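Local coordinates for Two-component system response regulator/GGDEF domain protein (Aeromonas salmonicida, PDB 3LUF) that probably makes cyclic di-GMP from two GTP molecules in its full-length form, of which this piece comprises the two receiver domains, at residues 122-134 against 167-180. Sequence-based numbering, arbitrary orientation. Where two conformers were deposited one is given.
Sequences NQQIEVLVVDDSR and HPAIRLVLVDYYMP. Unlike the reference sequence in segment 167-180: H167 (reference Asn). With MG (magnesium ion), chain F.
D132 and D176 meet at a magnesium ion just beyond the C-terminal ends of two neighbouring parallel strands, 126-130 and 172-176. Each carboxylate gives one oxygen, D132 OD1 and D176 OD2, which come within 2.6 Å of each other, a closeness that the shared cation presumably makes tolerable; the two planes are nearly coplanar, 15° apart. The backbone O of Y178, 2.1 Å from the magnesium, and three waters complete six ligands. One of these waters donates to D131 OD1, at 2.7 Å, making D131 a second-shell residue; its OD1 also accepts from S133 N in an Asx turn, while OD2 is hydrogen-bonded to S136 OG.

This is the acidic pocket of a CheY-like receiver domain, the second in the chain, and D176 is the predicted phosphorylation site. The strands are the first and third in sequence and lie side by side in the five-stranded sheet. L128 and V130 each donate to and accept from strand 172-176. Farther from the metal the pattern slips: E126 O accepts from R171 N instead of L172 N, which finds no partner. There a water bridges E126 N, A169 O and R171 NE, linking the two backbones, and E126 OE1 is hydrogen-bonded to H152 NE2, with OE2 against A169 CB.

In the packing, V130 divides its branches: CG1, anti to the backbone N (chi1 -169°), meets SE of selenomethionine M179 at 3.7 Å, and CG2 meets V173 CG1. L128 CB rests on I170 CG2. I125 CG1 sits over one face of the R171 guanidinium, 3.9 Å above its centre, and CG2 touches R171 CD.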
loop_
_atom_site.group_PDB
_atom_site.type_symbol
_atom_site.label_atom_id
_atom_site.label_comp_id
_atom_site.label_asym_id
_atom_site.label_seq_id
_atom_site.Cartn_x
_atom_site.Cartn_y
_atom_site.Cartn_z
ATOM N N ASN B 122 14.520 6.303 -7.347
ATOM C CA ASN B 122 14.846 6.567 -5.965
ATOM C C ASN B 122 16.128 7.367 -5.749
ATOM O O ASN B 122 16.276 8.022 -4.712
ATOM C CB ASN B 122 14.967 5.262 -5.193
ATOM C CG ASN B 122 13.618 4.577 -4.966
ATOM O OD1 ASN B 122 12.549 5.105 -5.310
ATOM N ND2 ASN B 122 13.662 3.401 -4.355
ATOM N N GLN B 123 17.072 7.290 -6.684
ATOM C CA GLN B 123 18.350 8.007 -6.545
ATOM C C GLN B 123 18.122 9.500 -6.287
ATOM O O GLN B 123 18.949 10.174 -5.630
ATOM C CB GLN B 123 19.202 7.891 -7.810
ATOM C CG GLN B 123 19.586 6.463 -8.197
ATOM C CD GLN B 123 20.297 6.421 -9.516
ATOM O OE1 GLN B 123 19.685 6.598 -10.585
ATOM N NE2 GLN B 123 21.598 6.167 -9.468
ATOM N N GLN B 124 17.052 10.048 -6.846
ATOM C CA GLN B 124 16.860 11.488 -6.678
ATOM C C GLN B 124 15.741 11.841 -5.704
ATOM O O GLN B 124 15.237 12.986 -5.694
ATOM C CB GLN B 124 16.705 12.187 -8.029
ATOM C CG GLN B 124 15.354 12.156 -8.634
ATOM C CD GLN B 124 15.161 13.218 -9.695
ATOM O OE1 GLN B 124 14.045 13.734 -9.873
ATOM N NE2 GLN B 124 16.241 13.546 -10.430
ATOM N N ILE B 125 15.354 10.861 -4.895
ATOM C CA ILE B 125 14.256 11.053 -3.936
ATOM C C ILE B 125 14.792 11.107 -2.509
ATOM O O ILE B 125 15.604 10.277 -2.117
ATOM C CB ILE B 125 13.189 9.937 -4.092
ATOM C CG1 ILE B 125 12.527 10.050 -5.473
ATOM C CG2 ILE B 125 12.156 10.005 -2.941
ATOM C CD1 ILE B 125 11.527 8.904 -5.843
ATOM N N GLU B 126 14.372 12.113 -1.742
ATOM C CA GLU B 126 14.771 12.246 -0.327
ATOM C C GLU B 126 13.618 11.842 0.599
ATOM O O GLU B 126 12.455 12.238 0.391
ATOM C CB GLU B 126 15.191 13.697 -0.017
ATOM C CG GLU B 126 16.363 14.139 -0.894
ATOM C CD GLU B 126 16.812 15.564 -0.582
ATOM O OE1 GLU B 126 17.047 15.849 0.609
ATOM O OE2 GLU B 126 16.952 16.373 -1.532
ATOM N N VAL B 127 13.955 11.007 1.569
ATOM C CA VAL B 127 12.996 10.519 2.544
ATOM C C VAL B 127 13.509 10.723 3.959
ATOM O O VAL B 127 14.705 10.918 4.170
ATOM C CB VAL B 127 12.682 9.037 2.301
ATOM C CG1 VAL B 127 12.251 8.808 0.884
ATOM C CG2 VAL B 127 13.913 8.134 2.717
ATOM N N LEU B 128 12.601 10.680 4.938
ATOM C CA LEU B 128 12.994 10.946 6.323
ATOM C C LEU B 128 12.501 9.833 7.223
ATOM O O LEU B 128 11.326 9.444 7.151
ATOM C CB LEU B 128 12.401 12.286 6.789
ATOM C CG LEU B 128 12.522 12.693 8.272
ATOM C CD1 LEU B 128 13.989 12.734 8.758
ATOM C CD2 LEU B 128 11.789 14.022 8.566
ATOM N N VAL B 129 13.395 9.283 8.054
ATOM C CA VAL B 129 13.010 8.283 9.054
ATOM C C VAL B 129 13.027 8.953 10.435
ATOM O O VAL B 129 14.035 9.549 10.796
ATOM C CB VAL B 129 13.996 7.058 9.089
ATOM C CG1 VAL B 129 13.556 6.054 10.164
ATOM C CG2 VAL B 129 14.066 6.390 7.720
ATOM N N VAL B 130 11.894 8.888 11.141
ATOM C CA VAL B 130 11.726 9.450 12.503
ATOM C C VAL B 130 11.463 8.306 13.473
ATOM O O VAL B 130 10.441 7.601 13.405
ATOM C CB VAL B 130 10.564 10.446 12.591
ATOM C CG1 VAL B 130 10.602 11.190 13.919
ATOM C CG2 VAL B 130 10.638 11.436 11.442
ATOM N N ASP B 131 12.386 8.135 14.410
ATOM C CA ASP B 131 12.383 6.978 15.291
ATOM C C ASP B 131 13.328 7.309 16.419
ATOM O O ASP B 131 14.445 7.723 16.169
ATOM C CB ASP B 131 12.952 5.760 14.540
ATOM C CG ASP B 131 12.815 4.456 15.318
ATOM O OD1 ASP B 131 12.691 4.485 16.565
ATOM O OD2 ASP B 131 12.822 3.386 14.677
ATOM N N ASP B 132 12.863 7.142 17.647
ATOM C CA ASP B 132 13.678 7.533 18.816
ATOM C C ASP B 132 14.692 6.474 19.261
ATOM O O ASP B 132 15.555 6.751 20.103
ATOM C CB ASP B 132 12.793 7.949 19.982
ATOM C CG ASP B 132 11.898 6.840 20.448
ATOM O OD1 ASP B 132 11.221 6.199 19.614
ATOM O OD2 ASP B 132 11.854 6.611 21.668
ATOM N N SER B 133 14.583 5.275 18.715
ATOM C CA SER B 133 15.598 4.240 18.967
ATOM C C SER B 133 16.636 4.182 17.842
ATOM O O SER B 133 16.296 3.881 16.694
ATOM C CB SER B 133 14.925 2.883 19.114
ATOM O OG SER B 133 13.925 2.934 20.108
ATOM N N ARG B 134 17.900 4.445 18.180
ATOM C CA ARG B 134 19.007 4.390 17.209
ATOM C C ARG B 134 19.061 3.042 16.473
ATOM O O ARG B 134 19.307 3.005 15.275
ATOM C CB ARG B 134 20.360 4.670 17.900
ATOM C CG ARG B 134 21.501 5.090 16.959
ATOM C CD ARG B 134 22.895 4.769 17.541
ATOM N NE ARG B 134 22.949 3.375 17.992
ATOM C CZ ARG B 134 23.267 2.332 17.224
ATOM N NH1 ARG B 134 23.248 1.112 17.733
ATOM N NH2 ARG B 134 23.606 2.496 15.946
ATOM N N HIS B 167 15.357 20.737 4.647
ATOM C CA HIS B 167 15.360 19.914 3.432
ATOM C C HIS B 167 13.972 19.766 2.793
ATOM O O HIS B 167 13.351 18.693 2.890
ATOM C CB HIS B 167 15.958 18.542 3.750
ATOM C CG HIS B 167 17.357 18.617 4.257
ATOM N ND1 HIS B 167 18.428 18.867 3.427
ATOM C CD2 HIS B 167 17.860 18.525 5.514
ATOM C CE1 HIS B 167 19.537 18.915 4.146
ATOM N NE2 HIS B 167 19.224 18.706 5.414
ATOM N N PRO B 168 13.500 20.823 2.110
ATOM C CA PRO B 168 12.136 20.832 1.579
ATOM C C PRO B 168 11.863 19.848 0.447
ATOM O O PRO B 168 10.704 19.672 0.089
ATOM C CB PRO B 168 11.947 22.271 1.069
ATOM C CG PRO B 168 13.331 22.836 0.923
ATOM C CD PRO B 168 14.142 22.155 1.987
ATOM N N ALA B 169 12.892 19.194 -0.096
ATOM C CA ALA B 169 12.655 18.221 -1.140
ATOM C C ALA B 169 12.209 16.878 -0.555
ATOM O O ALA B 169 11.769 16.011 -1.333
ATOM C CB ALA B 169 13.897 18.016 -1.981
ATOM N N ILE B 170 12.343 16.689 0.761
ATOM C CA ILE B 170 11.929 15.397 1.409
ATOM C C ILE B 170 10.460 15.182 1.026
ATOM O O ILE B 170 9.643 16.091 1.221
ATOM C CB ILE B 170 12.119 15.420 2.933
ATOM C CG1 ILE B 170 13.615 15.332 3.283
ATOM C CG2 ILE B 170 11.351 14.254 3.602
ATOM C CD1 ILE B 170 13.968 15.691 4.759
ATOM N N ARG B 171 10.115 14.019 0.455
ATOM C CA ARG B 171 8.736 13.800 0.011
ATOM C C ARG B 171 8.018 12.694 0.779
ATOM O O ARG B 171 6.825 12.470 0.593
ATOM C CB ARG B 171 8.706 13.504 -1.484
ATOM C CG ARG B 171 9.254 12.129 -1.868
ATOM C CD ARG B 171 9.106 11.953 -3.371
ATOM N NE ARG B 171 9.980 12.907 -4.062
ATOM C CZ ARG B 171 9.998 13.087 -5.380
ATOM N NH1 ARG B 171 9.137 12.413 -6.156
ATOM N NH2 ARG B 171 10.843 13.980 -5.910
ATOM N N LEU B 172 8.771 11.965 1.610
ATOM C CA LEU B 172 8.160 10.823 2.305
ATOM C C LEU B 172 8.784 10.744 3.688
ATOM O O LEU B 172 9.995 10.861 3.843
ATOM C CB LEU B 172 8.375 9.534 1.503
ATOM C CG LEU B 172 8.113 8.217 2.271
ATOM C CD1 LEU B 172 6.644 8.127 2.454
ATOM C CD2 LEU B 172 8.631 6.985 1.546
ATOM N N VAL B 173 7.928 10.616 4.693
ATOM C CA VAL B 173 8.335 10.509 6.082
ATOM C C VAL B 173 7.790 9.205 6.639
ATOM O O VAL B 173 6.604 8.885 6.433
ATOM C CB VAL B 173 7.789 11.652 6.967
ATOM C CG1 VAL B 173 8.381 11.509 8.380
ATOM C CG2 VAL B 173 8.109 13.027 6.389
ATOM N N LEU B 174 8.658 8.436 7.319
ATOM C CA LEU B 174 8.246 7.262 8.080
ATOM C C LEU B 174 8.329 7.605 9.559
ATOM O O LEU B 174 9.365 8.041 10.037
ATOM C CB LEU B 174 9.146 6.064 7.759
ATOM C CG LEU B 174 9.217 5.584 6.291
ATOM C CD1 LEU B 174 10.185 6.419 5.439
ATOM C CD2 LEU B 174 9.726 4.170 6.296
ATOM N N VAL B 175 7.233 7.396 10.278
ATOM C CA VAL B 175 7.046 7.952 11.635
ATOM C C VAL B 175 6.751 6.874 12.670
ATOM O O VAL B 175 5.740 6.211 12.604
ATOM C CB VAL B 175 5.878 8.978 11.650
ATOM C CG1 VAL B 175 5.726 9.573 13.052
ATOM C CG2 VAL B 175 6.153 10.097 10.668
ATOM N N ASP B 176 7.647 6.756 13.643
ATOM C CA ASP B 176 7.469 5.917 14.816
ATOM C C ASP B 176 6.419 6.519 15.727
ATOM O O ASP B 176 6.467 7.715 16.046
ATOM C CB ASP B 176 8.819 5.858 15.551
ATOM C CG ASP B 176 8.778 5.031 16.829
ATOM O OD1 ASP B 176 8.017 4.048 16.910
ATOM O OD2 ASP B 176 9.533 5.398 17.755
ATOM N N TYR B 177 5.487 5.695 16.202
ATOM C CA TYR B 177 4.510 6.214 17.127
ATOM C C TYR B 177 5.108 6.545 18.507
ATOM O O TYR B 177 4.947 7.658 19.003
ATOM C CB TYR B 177 3.296 5.301 17.260
ATOM C CG TYR B 177 2.438 5.722 18.430
ATOM C CD1 TYR B 177 1.564 6.795 18.322
ATOM C CD2 TYR B 177 2.556 5.085 19.664
ATOM C CE1 TYR B 177 0.794 7.199 19.403
ATOM C CE2 TYR B 177 1.788 5.489 20.756
ATOM C CZ TYR B 177 0.914 6.532 20.616
ATOM O OH TYR B 177 0.149 6.924 21.699
ATOM N N TYR B 178 5.799 5.598 19.133
ATOM C CA TYR B 178 6.123 5.791 20.540
ATOM C C TYR B 178 7.436 6.527 20.705
ATOM O O TYR B 178 8.509 5.964 20.508
ATOM C CB TYR B 178 6.079 4.461 21.314
ATOM C CG TYR B 178 6.188 4.630 22.802
ATOM C CD1 TYR B 178 5.452 5.616 23.473
ATOM C CD2 TYR B 178 7.032 3.810 23.551
ATOM C CE1 TYR B 178 5.558 5.782 24.859
ATOM C CE2 TYR B 178 7.150 3.969 24.929
ATOM C CZ TYR B 178 6.408 4.945 25.576
ATOM O OH TYR B 178 6.533 5.086 26.946
HETATM N N MSE B 179 7.328 7.811 21.026
HETATM C CA MSE B 179 8.491 8.683 21.171
HETATM C C MSE B 179 8.233 9.578 22.365
HETATM O O MSE B 179 7.092 9.874 22.641
HETATM C CB MSE B 179 8.688 9.554 19.920
HETATM C CG MSE B 179 9.052 8.733 18.660
HETATM SE SE MSE B 179 9.649 9.755 17.138
HETATM C CE MSE B 179 7.947 10.696 16.723
ATOM N N PRO B 180 9.296 10.002 23.061
ATOM C CA PRO B 180 9.035 10.911 24.190
ATOM C C PRO B 180 8.580 12.314 23.734
ATOM O O PRO B 180 8.926 12.763 22.619
ATOM C CB PRO B 180 10.371 10.938 24.946
ATOM C CG PRO B 180 11.448 10.530 23.893
ATOM C CD PRO B 180 10.711 9.580 22.966
HETATM MG MG MG F . 9.922 4.726 19.580
HETATM O O HOH W 1 13.801 14.970 -4.687
HETATM O O HOH W 2 12.517 13.959 -2.974
HETATM O O HOH W 3 11.447 3.534 18.732
HETATM O O HOH W 4 10.437 3.984 21.505
HETATM O O HOH W 5 8.618 3.096 19.242
#